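Local coordinates for sortase B (Streptococcus pyogenes, PDB 3PSQ), which is a class B sortase involved in pilus assembly, probably acting through a cysteine acyl-thioester intermediate, at residues Y49-G54 / G73-D78. Sequence-based numbering, arbitrary orientation.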
# COMPACT_ATOMS: atom_id res chain seq x y z
N TYR A 49 -0.16 -10.84 -3.51
CA TYR A 49 -0.44 -11.34 -2.17
C TYR A 49 -1.83 -11.07 -1.71
O TYR A 49 -2.40 -10.02 -2.05
CB TYR A 49 0.48 -10.68 -1.13
CG TYR A 49 1.95 -10.64 -1.43
CD1 TYR A 49 2.66 -11.79 -1.88
CD2 TYR A 49 2.64 -9.47 -1.23
CE1 TYR A 49 4.07 -11.68 -2.11
CE2 TYR A 49 3.97 -9.36 -1.47
CZ TYR A 49 4.69 -10.44 -1.90
OH TYR A 49 6.05 -10.16 -2.12
N PRO A 50 -2.35 -11.97 -0.85
CA PRO A 50 -3.57 -11.66 -0.12
C PRO A 50 -3.28 -10.54 0.90
O PRO A 50 -2.14 -10.42 1.38
CB PRO A 50 -3.90 -12.98 0.58
CG PRO A 50 -2.48 -13.66 0.79
CD PRO A 50 -1.72 -13.24 -0.42
N ILE A 51 -4.29 -9.72 1.20
CA ILE A 51 -4.15 -8.54 2.10
C ILE A 51 -5.14 -8.70 3.22
O ILE A 51 -6.28 -9.09 2.99
CB ILE A 51 -4.45 -7.19 1.38
CG1 ILE A 51 -3.53 -6.99 0.14
CG2 ILE A 51 -4.33 -6.01 2.33
CD1 ILE A 51 -2.00 -6.92 0.41
N VAL A 52 -4.70 -8.42 4.44
CA VAL A 52 -5.61 -8.43 5.56
C VAL A 52 -5.85 -7.02 6.05
O VAL A 52 -5.07 -6.11 5.77
CB VAL A 52 -5.08 -9.26 6.76
CG1 VAL A 52 -5.09 -10.74 6.42
CG2 VAL A 52 -3.69 -8.77 7.18
N GLN A 53 -6.93 -6.87 6.82
CA GLN A 53 -7.07 -5.69 7.64
C GLN A 53 -7.26 -6.12 9.08
O GLN A 53 -8.16 -6.93 9.38
CB GLN A 53 -8.27 -4.84 7.22
CG GLN A 53 -8.47 -3.62 8.15
CD GLN A 53 -9.69 -2.81 7.75
OE1 GLN A 53 -10.81 -3.27 7.89
NE2 GLN A 53 -9.46 -1.60 7.25
N GLY A 54 -6.43 -5.57 9.97
CA GLY A 54 -6.59 -5.89 11.40
C GLY A 54 -7.50 -4.91 12.12
O GLY A 54 -7.94 -3.91 11.52
N GLY A 73 4.99 -12.07 9.96
CA GLY A 73 3.77 -11.28 9.93
C GLY A 73 3.27 -11.00 8.51
O GLY A 73 3.71 -11.66 7.57
N SER A 74 2.38 -10.01 8.33
CA SER A 74 1.68 -9.84 7.03
C SER A 74 1.56 -8.38 6.61
O SER A 74 1.65 -7.48 7.46
CB SER A 74 0.25 -10.40 7.09
OG SER A 74 0.18 -11.72 7.58
N VAL A 75 1.36 -8.15 5.32
CA VAL A 75 0.99 -6.86 4.80
C VAL A 75 -0.50 -6.59 5.02
O VAL A 75 -1.32 -7.47 4.84
CB VAL A 75 1.31 -6.75 3.29
CG1 VAL A 75 0.82 -5.39 2.79
CG2 VAL A 75 2.85 -6.92 3.08
N PHE A 76 -0.84 -5.37 5.43
CA PHE A 76 -2.20 -5.07 5.93
C PHE A 76 -2.72 -3.69 5.48
O PHE A 76 -1.97 -2.73 5.42
CB PHE A 76 -2.22 -5.15 7.47
CG PHE A 76 -1.31 -4.14 8.14
CD1 PHE A 76 -1.80 -2.89 8.52
CD2 PHE A 76 0.04 -4.42 8.36
CE1 PHE A 76 -0.95 -1.97 9.18
CE2 PHE A 76 0.88 -3.50 8.99
CZ PHE A 76 0.41 -2.26 9.34
N LEU A 77 -4.01 -3.62 5.18
CA LEU A 77 -4.68 -2.35 4.98
C LEU A 77 -4.86 -1.66 6.32
O LEU A 77 -5.31 -2.28 7.28
CB LEU A 77 -6.07 -2.59 4.35
CG LEU A 77 -6.92 -1.32 4.10
CD1 LEU A 77 -6.25 -0.40 3.08
CD2 LEU A 77 -8.32 -1.64 3.62
N ASP A 78 -4.56 -0.37 6.37
CA ASP A 78 -4.78 0.40 7.58
C ASP A 78 -6.17 0.11 8.21
O ASP A 78 -7.19 0.14 7.48
CB ASP A 78 -4.60 1.89 7.28
CG ASP A 78 -4.65 2.75 8.54
OD1 ASP A 78 -5.73 2.90 9.13
OD2 ASP A 78 -3.61 3.26 8.95
O HOH W 1 -4.99 -3.03 9.95
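Val52 and Phe76 pair as neighbours on parallel strands of the sortase fold's mixed sheet, their CA atoms 4.8 Å apart. The close bonding is centred on Val52 O: it accepts a hydrogen bond from Leu77 N at 2.8 Å and also meets Phe76 CA in a CA-H...O contact of 3.1 Å. Buried apolar contacts flank this bond: the Val52 and Phe76 side chains share one face of the sheet, with Val52 CG2 within 3.9 Å of Phe76 CB, and Ile51 CD1 lies 4.0 Å from Val75 CG1. With chi1 at 62°, Phe76 CG lies between the backbone N and the carbonyl carbon, and the ring extends beyond the Val52 contact to meet the ring of His95, the predicted proton donor/acceptor. The strand pair therefore borders the probable active site.

Toward Gly54 the pairing becomes looser, and the strands are joined less directly. A water accepts from Gly54 N and lies 2.8 Å from Leu77 O, probably donating to it, and so spans two backbone atoms that lie 4.4 Å apart. Gln53, extended beyond CG, reaches past Leu77 to the next residue, and its amide nitrogen is shared with Asn81 O. A bound zinc ion lies close to this side chain. Gln53 NE2 donates to Asp78 O at 2.9 Å, approaching 31° off the carbonyl plane.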